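Local coordinates for glutathione S-transferase family protein (Pseudomonas putida, PDB 3LXZ) that probably conjugates reduced glutathione to a wide range of hydrophobic electrophiles, as a two-subunit glutathione S-transferase, at residues G7-S11 / N12-M16; L94-I97 / E98-E102; P104-T107 / C108-E111; M116-P120 / L121-K125; K125-A128 / D129-G133. One frame throughout, in Å; residues are numbered along the deposited sequence.

Contact 1. Residues G7-S11 / N12-M16; sequences GFSVS and NYYNM
Ser11 N-caps helix 12-23: the chain leaves strand 3-7, makes a type I beta turn from Phe8 to Ser11, and enters the helix, with Asn15 N bonded to Ser11 O. This is the first strand-to-helix corner of the thioredoxin-like N-terminal domain. Ser11 OG accepts from Tyr14 N at 3.1 Å, a nearly straight bond with an N-H...O angle of 162°. Its first torsion, 165°, sets OG opposite the backbone N and back over the first turn of the helix. Ser11 is also a glutathione-binding residue, so the cap lies at the glutathione site. Asn15 ties the turn from another direction. Its ND2 donates to Ser9 O at 3.0 Å, reaching that oxygen from above the carbonyl plane. The Tyr14 ring packs against the start of the loop, one face on the Gly7-Phe8 peptide. Gly7 CA comes to 3.3 Å from Tyr14 CD1. Tyr14 OH is hydrogen-bonded to Glu30 on the adjacent strand. Beyond the ring, one water bridges the two segments, donating to Tyr14 OH at 2.8 Å and to Gly7 O at 3.0 Å.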
loop_
_atom_site.group_PDB
_atom_site.type_symbol
_atom_site.label_atom_id
_atom_site.label_comp_id
_atom_site.label_asym_id
_atom_site.label_seq_id
_atom_site.Cartn_x
_atom_site.Cartn_y
_atom_site.Cartn_z
ATOM N N GLY A 7 -4.737 0.894 19.280
ATOM C CA GLY A 7 -4.502 -0.430 18.704
ATOM C C GLY A 7 -4.361 -1.467 19.805
ATOM O O GLY A 7 -4.965 -1.351 20.880
ATOM N N PHE A 8 -3.599 -2.505 19.536
ATOM C CA PHE A 8 -3.380 -3.504 20.551
ATOM C C PHE A 8 -2.010 -4.095 20.325
ATOM O O PHE A 8 -1.558 -4.182 19.207
ATOM C CB PHE A 8 -4.521 -4.532 20.570
ATOM C CG PHE A 8 -4.696 -5.325 19.278
ATOM C CD1 PHE A 8 -5.383 -4.777 18.172
ATOM C CD2 PHE A 8 -4.190 -6.619 19.182
ATOM C CE1 PHE A 8 -5.538 -5.517 17.002
ATOM C CE2 PHE A 8 -4.353 -7.382 18.018
ATOM C CZ PHE A 8 -5.027 -6.823 16.925
ATOM N N SER A 9 -1.351 -4.490 21.412
ATOM C CA SER A 9 0.047 -4.891 21.330
ATOM C C SER A 9 0.299 -6.223 20.660
ATOM O O SER A 9 1.443 -6.603 20.479
ATOM C CB SER A 9 0.672 -4.858 22.722
ATOM O OG SER A 9 0.823 -3.512 23.110
ATOM N N VAL A 10 -0.754 -6.933 20.272
ATOM C CA VAL A 10 -0.538 -8.150 19.494
ATOM C C VAL A 10 -0.436 -7.759 17.994
ATOM O O VAL A 10 0.089 -8.547 17.183
ATOM C CB VAL A 10 -1.631 -9.213 19.766
ATOM C CG1 VAL A 10 -1.435 -10.496 18.906
ATOM C CG2 VAL A 10 -1.664 -9.599 21.266
ATOM N N SER A 11 -0.892 -6.545 17.638
ATOM C CA SER A 11 -0.902 -6.123 16.217
ATOM C C SER A 11 0.492 -5.727 15.739
ATOM O O SER A 11 1.093 -4.796 16.284
ATOM C CB SER A 11 -1.853 -4.948 15.972
ATOM O OG SER A 11 -1.552 -4.390 14.687
ATOM N N ASN A 12 0.990 -6.413 14.710
ATOM C CA ASN A 12 2.278 -6.050 14.123
ATOM C C ASN A 12 2.331 -4.612 13.575
ATOM O O ASN A 12 3.293 -3.883 13.841
ATOM C CB ASN A 12 2.736 -7.092 13.093
ATOM C CG ASN A 12 1.829 -7.158 11.847
ATOM O OD1 ASN A 12 0.622 -6.921 11.914
ATOM N ND2 ASN A 12 2.432 -7.494 10.712
ATOM N N TYR A 13 1.278 -4.178 12.881
ATOM C CA TYR A 13 1.237 -2.804 12.358
ATOM C C TYR A 13 1.227 -1.778 13.510
ATOM O O TYR A 13 1.824 -0.721 13.404
ATOM C CB TYR A 13 -0.014 -2.624 11.496
ATOM C CG TYR A 13 0.070 -3.237 10.112
ATOM C CD1 TYR A 13 0.789 -2.616 9.090
ATOM C CD2 TYR A 13 -0.608 -4.432 9.814
ATOM C CE1 TYR A 13 0.853 -3.173 7.814
ATOM C CE2 TYR A 13 -0.560 -5.000 8.538
ATOM C CZ TYR A 13 0.166 -4.369 7.550
ATOM O OH TYR A 13 0.231 -4.928 6.294
ATOM N N TYR A 14 0.571 -2.110 14.620
ATOM C CA TYR A 14 0.585 -1.235 15.806
ATOM C C TYR A 14 2.016 -1.167 16.348
ATOM O O TYR A 14 2.513 -0.078 16.675
ATOM C CB TYR A 14 -0.372 -1.789 16.863
ATOM C CG TYR A 14 -0.409 -1.071 18.224
ATOM C CD1 TYR A 14 -1.229 0.041 18.426
ATOM C CD2 TYR A 14 0.309 -1.573 19.322
ATOM C CE1 TYR A 14 -1.335 0.654 19.706
ATOM C CE2 TYR A 14 0.227 -0.952 20.619
ATOM C CZ TYR A 14 -0.576 0.148 20.786
ATOM O OH TYR A 14 -0.647 0.750 22.029
ATOM N N ASN A 15 2.663 -2.326 16.441
ATOM C CA ASN A 15 4.014 -2.376 17.013
ATOM C C ASN A 15 5.051 -1.571 16.217
ATOM O O ASN A 15 5.987 -0.983 16.783
ATOM C CB ASN A 15 4.439 -3.828 17.301
ATOM C CG ASN A 15 3.763 -4.386 18.549
ATOM O OD1 ASN A 15 3.402 -3.632 19.464
ATOM N ND2 ASN A 15 3.591 -5.702 18.595
HETATM N N MSE A 16 4.852 -1.508 14.904
HETATM C CA MSE A 16 5.677 -0.677 14.028
HETATM C C MSE A 16 5.586 0.798 14.395
HETATM O O MSE A 16 6.615 1.448 14.532
HETATM C CB MSE A 16 5.276 -0.905 12.558
HETATM C CG MSE A 16 5.567 -2.304 11.970
HETATM SE SE MSE A 16 4.615 -2.322 10.241
HETATM C CE MSE A 16 4.157 -4.247 10.059
HETATM O O HOH W 1 -3.094 -0.330 22.983
#

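Contact 2. Residues L94-I97 / E98-E102; sequences LKEI and ELYIE
Tyr100 folds back along helix 84-106 onto Glu96, one turn earlier. Its CB sits 3.2 Å from Glu96 O, the same oxygen that accepts from Tyr100 N. With CG beside the backbone N (chi1 -49°), the ring runs back past Glu96. Ring atom CD2 comes to 3.5 Å from Glu96 CA and also lies near Glu96 CB. Farther out, CE2 meets Glu96 CG at 4.0 Å, and that CG lies at the ring edge, in its plane. The hydroxyl at the tip bonds to Glu62 of the second subunit. Leu99 CB lies over the centre of one ring face. The Glu96 carboxylate takes its hydrogen bond from Asn140. Lys95 and Leu99 form a second pair, with Lys95 CE 3.8 Å from Leu99 CD2.

The backbone widens here into a pi-type turn. Ile97 O accepts from both Ile101 N at 3.0 Å and Glu102 N at 2.8 Å. The Glu102 bond is the straighter of the two, at 168° against 134°.

Ile97 and Ile101 face helices 120-140 and 154-174, while Leu94 and Glu98 touch helix 63-73. At the dimer interface, Lys95 NZ hydrogen-bonds to Ser64 OG of the second subunit and forms a salt bridge with Glu98 of that subunit. Glu98 pairs in return with Lys95 of the second subunit. This part of helix 84-106 thus joins the helical core to the partner subunit.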
loop_
_atom_site.group_PDB
_atom_site.type_symbol
_atom_site.label_atom_id
_atom_site.label_comp_id
_atom_site.label_asym_id
_atom_site.label_seq_id
_atom_site.Cartn_x
_atom_site.Cartn_y
_atom_site.Cartn_z
ATOM N N LEU A 94 9.573 -0.046 2.019
ATOM C CA LEU A 94 8.491 -0.232 2.987
ATOM C C LEU A 94 7.211 -0.752 2.296
ATOM O O LEU A 94 6.581 -1.711 2.767
ATOM C CB LEU A 94 8.185 1.069 3.741
ATOM C CG LEU A 94 7.163 0.983 4.900
ATOM C CD1 LEU A 94 7.445 2.156 5.812
ATOM C CD2 LEU A 94 5.677 1.090 4.416
ATOM N N LYS A 95 6.846 -0.126 1.181
ATOM C CA LYS A 95 5.658 -0.538 0.411
ATOM C C LYS A 95 5.773 -1.975 -0.099
ATOM O O LYS A 95 4.778 -2.744 -0.073
ATOM C CB LYS A 95 5.433 0.365 -0.803
ATOM C CG LYS A 95 4.036 0.212 -1.408
ATOM C CD LYS A 95 3.787 1.209 -2.507
ATOM C CE LYS A 95 2.358 0.985 -3.153
ATOM N NZ LYS A 95 1.350 1.705 -2.336
ATOM N N GLU A 96 6.947 -2.330 -0.598
ATOM C CA GLU A 96 7.150 -3.687 -1.105
ATOM C C GLU A 96 6.991 -4.720 -0.000
ATOM O O GLU A 96 6.441 -5.800 -0.215
ATOM C CB GLU A 96 8.520 -3.860 -1.775
ATOM C CG GLU A 96 8.577 -3.135 -3.106
ATOM C CD GLU A 96 9.964 -2.873 -3.671
ATOM O OE1 GLU A 96 11.038 -2.981 -2.981
ATOM O OE2 GLU A 96 9.946 -2.534 -4.870
ATOM N N ILE A 97 7.529 -4.425 1.175
ATOM C CA ILE A 97 7.422 -5.380 2.262
ATOM C C ILE A 97 5.959 -5.527 2.660
ATOM O O ILE A 97 5.452 -6.633 2.817
ATOM C CB ILE A 97 8.328 -5.022 3.463
ATOM C CG1 ILE A 97 9.793 -5.108 3.068
ATOM C CG2 ILE A 97 8.070 -6.003 4.594
ATOM C CD1 ILE A 97 10.716 -4.292 4.045
ATOM N N GLU A 98 5.263 -4.406 2.767
ATOM C CA GLU A 98 3.845 -4.431 3.088
ATOM C C GLU A 98 3.026 -5.221 2.071
ATOM O O GLU A 98 2.352 -6.159 2.455
ATOM C CB GLU A 98 3.279 -3.008 3.270
ATOM C CG GLU A 98 1.779 -2.969 3.622
ATOM C CD GLU A 98 1.278 -1.559 3.875
ATOM O OE1 GLU A 98 2.115 -0.627 4.013
ATOM O OE2 GLU A 98 0.032 -1.380 3.923
ATOM N N LEU A 99 3.083 -4.848 0.787
ATOM C CA LEU A 99 2.153 -5.430 -0.179
ATOM C C LEU A 99 2.591 -6.835 -0.582
ATOM O O LEU A 99 1.752 -7.651 -0.961
ATOM C CB LEU A 99 2.113 -4.576 -1.462
ATOM C CG LEU A 99 1.102 -3.416 -1.500
ATOM C CD1 LEU A 99 1.313 -2.513 -0.362
ATOM C CD2 LEU A 99 1.124 -2.639 -2.831
ATOM N N TYR A 100 3.889 -7.114 -0.529
ATOM C CA TYR A 100 4.363 -8.354 -1.156
ATOM C C TYR A 100 4.875 -9.371 -0.177
ATOM O O TYR A 100 5.171 -10.525 -0.569
ATOM C CB TYR A 100 5.407 -8.088 -2.268
ATOM C CG TYR A 100 4.920 -7.029 -3.225
ATOM C CD1 TYR A 100 3.668 -7.146 -3.830
ATOM C CD2 TYR A 100 5.677 -5.898 -3.458
ATOM C CE1 TYR A 100 3.177 -6.138 -4.683
ATOM C CE2 TYR A 100 5.222 -4.891 -4.297
ATOM C CZ TYR A 100 3.966 -5.018 -4.903
ATOM O OH TYR A 100 3.553 -4.001 -5.729
ATOM N N ILE A 101 4.928 -8.992 1.096
ATOM C CA ILE A 101 5.310 -9.943 2.164
ATOM C C ILE A 101 4.248 -9.973 3.246
ATOM O O ILE A 101 3.637 -11.012 3.476
ATOM C CB ILE A 101 6.721 -9.690 2.728
ATOM C CG1 ILE A 101 7.763 -9.942 1.620
ATOM C CG2 ILE A 101 6.954 -10.575 3.968
ATOM C CD1 ILE A 101 9.199 -9.824 2.076
ATOM N N GLU A 102 3.955 -8.820 3.851
ATOM C CA GLU A 102 2.990 -8.811 4.951
ATOM C C GLU A 102 1.556 -9.254 4.555
ATOM O O GLU A 102 0.990 -10.140 5.183
ATOM C CB GLU A 102 2.979 -7.459 5.653
ATOM C CG GLU A 102 2.512 -7.583 7.175
ATOM C CD GLU A 102 1.030 -7.890 7.408
ATOM O OE1 GLU A 102 0.154 -7.441 6.613
ATOM O OE2 GLU A 102 0.732 -8.547 8.441
#

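Contact 3. Residues P104-T107 / C108-E111; sequences PART and CYAE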
loop_
_atom_site.group_PDB
_atom_site.type_symbol
_atom_site.label_atom_id
_atom_site.label_comp_id
_atom_site.label_asym_id
_atom_site.label_seq_id
_atom_site.Cartn_x
_atom_site.Cartn_y
_atom_site.Cartn_z
ATOM N N PRO A 104 0.386 -10.926 1.801
ATOM C CA PRO A 104 0.186 -12.349 1.507
ATOM C C PRO A 104 0.334 -13.267 2.729
ATOM O O PRO A 104 -0.410 -14.240 2.848
ATOM C CB PRO A 104 1.248 -12.677 0.461
ATOM C CG PRO A 104 2.093 -11.513 0.326
ATOM C CD PRO A 104 1.504 -10.338 1.040
ATOM N N ALA A 105 1.298 -13.018 3.604
ATOM C CA ALA A 105 1.392 -13.817 4.833
ATOM C C ALA A 105 0.114 -13.749 5.665
ATOM O O ALA A 105 -0.329 -14.777 6.224
ATOM C CB ALA A 105 2.587 -13.409 5.664
ATOM N N ARG A 106 -0.472 -12.546 5.737
ATOM C CA ARG A 106 -1.688 -12.271 6.505
ATOM C C ARG A 106 -2.846 -13.193 6.067
ATOM O O ARG A 106 -3.672 -13.583 6.900
ATOM C CB ARG A 106 -2.052 -10.788 6.433
ATOM C CG ARG A 106 -3.338 -10.335 7.170
ATOM C CD ARG A 106 -3.390 -8.786 7.269
ATOM N NE ARG A 106 -2.407 -8.282 8.249
ATOM C CZ ARG A 106 -2.619 -8.263 9.567
ATOM N NH1 ARG A 106 -1.686 -7.822 10.404
ATOM N NH2 ARG A 106 -3.781 -8.697 10.063
ATOM N N THR A 107 -2.847 -13.586 4.792
ATOM C CA THR A 107 -3.904 -14.478 4.275
ATOM C C THR A 107 -3.836 -15.843 4.945
ATOM O O THR A 107 -4.821 -16.606 4.913
ATOM C CB THR A 107 -3.909 -14.639 2.727
ATOM O OG1 THR A 107 -2.742 -15.360 2.280
ATOM C CG2 THR A 107 -4.059 -13.276 2.006
ATOM N N CYS A 108 -2.681 -16.148 5.544
ATOM C CA CYS A 108 -2.504 -17.420 6.196
ATOM C C CYS A 108 -2.414 -17.339 7.706
ATOM O O CYS A 108 -2.115 -18.352 8.327
ATOM C CB CYS A 108 -1.269 -18.128 5.654
ATOM S SG CYS A 108 -1.420 -18.603 3.923
ATOM N N TYR A 109 -2.655 -16.164 8.308
ATOM C CA TYR A 109 -2.561 -16.053 9.780
ATOM C C TYR A 109 -3.635 -16.890 10.483
ATOM O O TYR A 109 -3.415 -17.378 11.598
ATOM C CB TYR A 109 -2.638 -14.603 10.291
ATOM C CG TYR A 109 -1.471 -13.677 9.929
ATOM C CD1 TYR A 109 -0.262 -14.164 9.421
ATOM C CD2 TYR A 109 -1.588 -12.305 10.142
ATOM C CE1 TYR A 109 0.785 -13.283 9.093
ATOM C CE2 TYR A 109 -0.545 -11.418 9.843
ATOM C CZ TYR A 109 0.641 -11.907 9.319
ATOM O OH TYR A 109 1.640 -11.003 8.997
ATOM N N ALA A 110 -4.781 -17.073 9.817
ATOM C CA ALA A 110 -5.820 -17.949 10.351
ATOM C C ALA A 110 -5.245 -19.314 10.718
ATOM O O ALA A 110 -5.523 -19.823 11.794
ATOM C CB ALA A 110 -6.979 -18.082 9.379
ATOM N N GLU A 111 -4.434 -19.892 9.839
ATOM C CA GLU A 111 -3.871 -21.219 10.061
ATOM C C GLU A 111 -2.656 -21.191 10.984
ATOM O O GLU A 111 -2.553 -22.002 11.913
ATOM C CB GLU A 111 -3.513 -21.890 8.743
ATOM C CG GLU A 111 -3.067 -23.339 8.919
ATOM C CD GLU A 111 -2.974 -24.100 7.615
ATOM O OE1 GLU A 111 -2.078 -24.955 7.511
ATOM O OE2 GLU A 111 -3.786 -23.850 6.694
HETATM O O HOH W 2 -5.604 -15.564 7.640
#
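This is a local CH-pi contact at the corner where helix 84-106 gives way to helix 109-114. The Tyr109 ring lies flat against the backbone of Arg106. Arg106 CA stands 3.4 Å from the ring centroid and only 3° off the ring normal. The Arg106 side chain then follows the ring outward, and its bend at chi3 (-73°) brings the guanidinium back to it. Tyr109 CE2 lies over the guanidinium centre, 3.8 Å from Arg106 CZ, but the two planes are 72° apart, so the groups do not stack flat. On the Ala105 side, Ala105 CB touches Tyr109 CE1 at 3.9 Å.

A type I beta turn from Arg106 to Tyr109 shapes the corner. Tyr109 N donates to Arg106 O at 3.1 Å, and Cys108 N donates to Ala105 O at 2.8 Å. Thr107 OG1 reaches back to Pro104 O at 2.6 Å, in the carbonyl plane. A water donates to Arg106 O and accepts from Ala110 N, linking the turn to the next helix.

Glu102 holds both polar ends, with a salt bridge to Arg106 NE and a hydrogen bond to Tyr109 OH. Arg106 binds glutathione, and this corner is the helical-domain side of the glutathione site.

Contact 4. Residues M116-P120 / L121-K125; sequences MSVEP and LIKEK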
loop_
_atom_site.group_PDB
_atom_site.type_symbol
_atom_site.label_atom_id
_atom_site.label_comp_id
_atom_site.label_asym_id
_atom_site.label_seq_id
_atom_site.Cartn_x
_atom_site.Cartn_y
_atom_site.Cartn_z
HETATM N N MSE A 116 -6.732 -22.656 12.451
HETATM C CA MSE A 116 -7.843 -22.867 11.503
HETATM C C MSE A 116 -7.327 -22.935 10.059
HETATM O O MSE A 116 -6.929 -21.910 9.493
HETATM C CB MSE A 116 -8.878 -21.729 11.616
HETATM C CG MSE A 116 -9.660 -21.664 12.943
HETATM SE SE MSE A 116 -10.375 -23.428 13.507
HETATM C CE MSE A 116 -11.584 -23.771 11.968
ATOM N N SER A 117 -7.354 -24.121 9.456
ATOM C CA SER A 117 -6.795 -24.310 8.110
ATOM C C SER A 117 -7.403 -23.412 7.021
ATOM O O SER A 117 -8.598 -23.129 7.007
ATOM C CB SER A 117 -6.860 -25.773 7.666
ATOM O OG SER A 117 -5.839 -26.525 8.293
ATOM N N VAL A 118 -6.538 -22.984 6.111
ATOM C CA VAL A 118 -6.893 -22.047 5.076
ATOM C C VAL A 118 -7.167 -22.854 3.797
ATOM O O VAL A 118 -6.591 -23.932 3.597
ATOM C CB VAL A 118 -5.740 -21.028 4.911
ATOM C CG1 VAL A 118 -5.920 -20.196 3.699
ATOM C CG2 VAL A 118 -5.682 -20.130 6.123
ATOM N N GLU A 119 -8.068 -22.339 2.953
ATOM C CA GLU A 119 -8.327 -22.961 1.655
ATOM C C GLU A 119 -7.038 -23.204 0.863
ATOM O O GLU A 119 -6.138 -22.363 0.840
ATOM C CB GLU A 119 -9.272 -22.089 0.824
ATOM C CG GLU A 119 -10.697 -21.983 1.378
ATOM C CD GLU A 119 -11.569 -23.202 1.034
ATOM O OE1 GLU A 119 -11.050 -24.205 0.468
ATOM O OE2 GLU A 119 -12.780 -23.143 1.328
ATOM N N PRO A 120 -6.956 -24.354 0.183
ATOM C CA PRO A 120 -5.779 -24.683 -0.610
ATOM C C PRO A 120 -5.468 -23.651 -1.691
ATOM O O PRO A 120 -4.308 -23.433 -1.989
ATOM C CB PRO A 120 -6.173 -26.006 -1.258
ATOM C CG PRO A 120 -7.086 -26.609 -0.248
ATOM C CD PRO A 120 -7.915 -25.470 0.220
ATOM N N LEU A 121 -6.489 -23.041 -2.291
ATOM C CA LEU A 121 -6.247 -22.019 -3.317
ATOM C C LEU A 121 -5.549 -20.781 -2.699
ATOM O O LEU A 121 -4.720 -20.120 -3.336
ATOM C CB LEU A 121 -7.583 -21.583 -3.919
ATOM C CG LEU A 121 -7.870 -21.440 -5.400
ATOM C CD1 LEU A 121 -7.942 -22.837 -6.048
ATOM C CD2 LEU A 121 -9.176 -20.631 -5.625
ATOM N N ILE A 122 -5.922 -20.466 -1.466
ATOM C CA ILE A 122 -5.354 -19.327 -0.757
ATOM C C ILE A 122 -3.890 -19.622 -0.392
ATOM O O ILE A 122 -3.023 -18.740 -0.489
ATOM C CB ILE A 122 -6.206 -18.967 0.490
ATOM C CG1 ILE A 122 -7.525 -18.316 0.058
ATOM C CG2 ILE A 122 -5.421 -18.000 1.429
ATOM C CD1 ILE A 122 -8.620 -18.241 1.165
ATOM N N LYS A 123 -3.603 -20.862 -0.017
ATOM C CA LYS A 123 -2.218 -21.270 0.318
ATOM C C LYS A 123 -1.283 -21.204 -0.892
ATOM O O LYS A 123 -0.162 -20.654 -0.812
ATOM C CB LYS A 123 -2.205 -22.670 0.974
ATOM C CG LYS A 123 -2.683 -22.646 2.444
ATOM C CD LYS A 123 -2.398 -23.954 3.189
ATOM C CE LYS A 123 -3.574 -24.921 3.136
ATOM N NZ LYS A 123 -3.683 -25.717 4.421
ATOM N N GLU A 124 -1.756 -21.746 -2.014
ATOM C CA GLU A 124 -1.027 -21.706 -3.282
ATOM C C GLU A 124 -0.671 -20.288 -3.654
ATOM O O GLU A 124 0.460 -20.023 -4.037
ATOM C CB GLU A 124 -1.843 -22.319 -4.420
ATOM C CG GLU A 124 -2.071 -23.788 -4.242
ATOM C CD GLU A 124 -3.011 -24.434 -5.278
ATOM O OE1 GLU A 124 -3.739 -23.729 -6.048
ATOM O OE2 GLU A 124 -3.000 -25.684 -5.294
ATOM N N LYS A 125 -1.643 -19.381 -3.547
ATOM C CA LYS A 125 -1.421 -18.009 -3.942
ATOM C C LYS A 125 -0.428 -17.351 -2.972
ATOM O O LYS A 125 0.476 -16.643 -3.405
ATOM C CB LYS A 125 -2.754 -17.245 -4.078
ATOM C CG LYS A 125 -2.646 -15.768 -4.447
ATOM C CD LYS A 125 -1.658 -15.517 -5.599
ATOM C CE LYS A 125 -1.801 -14.118 -6.181
ATOM N NZ LYS A 125 -2.807 -14.080 -7.251
HETATM O O HOH W 3 -9.389 -23.791 -2.388
#
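Glu119 O accepts from Lys123 N and, weakly, from Ile122 N at the start of helix 120-140. This is the N-cap and first turn of the helix, with Glu119 at the N-cap and Pro120 next, on the surface of the all-helical C-terminal domain. The Lys123 N bond to Glu119 O is 3.1 Å long, with an N-H...O angle of 154°. The weak bond from Ile122 N to the same oxygen is bent to 123°. Glu124 N donates to Pro120 O at 3.1 Å and a straighter 170°. Proline brings no N-H of its own to the helix start. Leu121 N is satisfied by a water at 3.0 Å, which also makes a weak bond to Glu119 OE1. The Glu119 chain bends at chi2, which turns its carboxylate to that water.

Ile122 CD1 reaches Glu119 CB at 3.9 Å. Glu111 OE2, on helix 109-114, serves two donors here: it accepts from Val118 N and forms a salt bridge with Lys123 NZ. Glu119 and Leu121 pack on Leu121 and Glu119 of the second subunit. Bends at chi3 and chi4 carry the lysine chain back over the loop, with Lys123 CE 3.2 Å from Val118 O.

Contact 5. Residues K125-A128 / D129-G133; sequences KARA and DLLAG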
loop_
_atom_site.group_PDB
_atom_site.type_symbol
_atom_site.label_atom_id
_atom_site.label_comp_id
_atom_site.label_asym_id
_atom_site.label_seq_id
_atom_site.Cartn_x
_atom_site.Cartn_y
_atom_site.Cartn_z
ATOM N N LYS A 125 -1.643 -19.381 -3.547
ATOM C CA LYS A 125 -1.421 -18.009 -3.942
ATOM C C LYS A 125 -0.428 -17.351 -2.972
ATOM O O LYS A 125 0.476 -16.643 -3.405
ATOM C CB LYS A 125 -2.754 -17.245 -4.078
ATOM C CG LYS A 125 -2.646 -15.768 -4.447
ATOM C CD LYS A 125 -1.658 -15.517 -5.599
ATOM C CE LYS A 125 -1.801 -14.118 -6.181
ATOM N NZ LYS A 125 -2.807 -14.080 -7.251
ATOM N N ALA A 126 -0.573 -17.613 -1.675
ATOM C CA ALA A 126 0.364 -17.081 -0.694
ATOM C C ALA A 126 1.785 -17.553 -0.924
ATOM O O ALA A 126 2.713 -16.766 -0.831
ATOM C CB ALA A 126 -0.072 -17.375 0.729
ATOM N N ARG A 127 1.973 -18.828 -1.223
ATOM C CA ARG A 127 3.313 -19.321 -1.524
ATOM C C ARG A 127 3.956 -18.574 -2.708
ATOM O O ARG A 127 5.088 -18.126 -2.613
ATOM C CB ARG A 127 3.278 -20.829 -1.816
ATOM C CG ARG A 127 4.688 -21.452 -2.108
ATOM C CD ARG A 127 4.574 -22.900 -2.616
ATOM N NE ARG A 127 3.718 -23.659 -1.722
ATOM C CZ ARG A 127 4.153 -24.374 -0.692
ATOM N NH1 ARG A 127 5.459 -24.472 -0.437
ATOM N NH2 ARG A 127 3.278 -25.011 0.073
ATOM N N ALA A 128 3.228 -18.421 -3.816
ATOM C CA ALA A 128 3.789 -17.740 -4.977
ATOM C C ALA A 128 4.064 -16.262 -4.624
ATOM O O ALA A 128 5.128 -15.712 -4.969
ATOM C CB ALA A 128 2.839 -17.858 -6.193
ATOM N N ASP A 129 3.117 -15.631 -3.938
ATOM C CA ASP A 129 3.268 -14.204 -3.573
ATOM C C ASP A 129 4.453 -13.963 -2.623
ATOM O O ASP A 129 5.203 -12.983 -2.791
ATOM C CB ASP A 129 1.979 -13.645 -2.964
ATOM C CG ASP A 129 0.899 -13.388 -3.988
ATOM O OD1 ASP A 129 1.185 -13.315 -5.204
ATOM O OD2 ASP A 129 -0.264 -13.210 -3.562
ATOM N N LEU A 130 4.614 -14.841 -1.631
ATOM C CA LEU A 130 5.729 -14.734 -0.681
ATOM C C LEU A 130 7.081 -15.017 -1.292
ATOM O O LEU A 130 8.055 -14.289 -1.065
ATOM C CB LEU A 130 5.509 -15.614 0.534
ATOM C CG LEU A 130 4.469 -14.977 1.454
ATOM C CD1 LEU A 130 3.922 -15.956 2.428
ATOM C CD2 LEU A 130 5.113 -13.802 2.164
ATOM N N LEU A 131 7.139 -16.064 -2.102
ATOM C CA LEU A 131 8.347 -16.315 -2.855
ATOM C C LEU A 131 8.725 -15.079 -3.689
ATOM O O LEU A 131 9.887 -14.703 -3.747
ATOM C CB LEU A 131 8.175 -17.536 -3.758
ATOM C CG LEU A 131 8.248 -18.876 -3.044
ATOM C CD1 LEU A 131 8.090 -19.998 -4.091
ATOM C CD2 LEU A 131 9.589 -19.082 -2.255
ATOM N N ALA A 132 7.747 -14.439 -4.326
ATOM C CA ALA A 132 8.091 -13.273 -5.143
ATOM C C ALA A 132 8.458 -12.072 -4.264
ATOM O O ALA A 132 9.353 -11.278 -4.595
ATOM C CB ALA A 132 6.945 -12.931 -6.124
ATOM N N GLY A 133 7.796 -11.962 -3.119
ATOM C CA GLY A 133 8.009 -10.807 -2.251
ATOM C C GLY A 133 9.382 -10.854 -1.621
ATOM O O GLY A 133 10.079 -9.830 -1.512
#
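Asp129 lays its carboxylate against the aliphatic chain of Lys125, one turn earlier on helix 120-140. Lys125 CE is 3.2 Å from both Asp129 OD1 and Asp129 OD2. The charged end goes past: Lys125 NZ stays 4.6 Å from Asp129 OD1, too far for a salt bridge, so any attraction is at longer range. Bends at chi2 (46°) and chi4 (-88°) shape the lysine chain along the carboxylate. The backbone oxygen of Lys125 also lies close, 3.3 Å from Asp129 CG. Asp129 OD1 also faces Arg47 of the second subunit in a long, weak ion pair.

On another side of the helix, Arg127 and Leu131 run side by side in the same direction. Arg127 CG meets Leu131 CD1 at 4.2 Å. The guanidinium continues outward and donates through NH1 to Leu174 O. Leu130 tucks its CB to 3.3 Å from Ala126 O.

Regular helical bonds set this spacing. Asp129 N donates to Lys125 O at 2.9 Å, and Leu130 N, Leu131 N and Ala132 N repeat the pattern to Ala126, Arg127 and Ala128.

Inward, Leu130 packs on Ile101 and Pro104 of helix 84-106, and Ala126 on Thr107 and Cys108 just after it. Arg127 reaches the end of helix 154-174, while Ala132 touches Arg47 of the second subunit.

How the contacts relate
Contacts 1, 2 and 3 are mostly buried, contact 5 partly so, and contact 4 lies at the surface. Contact 1 belongs to the thioredoxin-like domain and the others to the helical domain. Glu102 of contact 2 joins the first three, bonding to Asn12 and Tyr13 of contact 1 and to Tyr109 of contact 3. Contacts 2 and 3 share helix 84-106, and contacts 4 and 5 share helix 120-140 and Lys125. Glu111 ties contact 3 to contact 4, whereas contacts 2 and 5 meet by packing. Rings packed on backbone mark contacts 1 to 3; at the surface, contact 4 is mainly backbone capping with a water and a lysine chain. Contacts 2, 4 and 5 touch the second subunit.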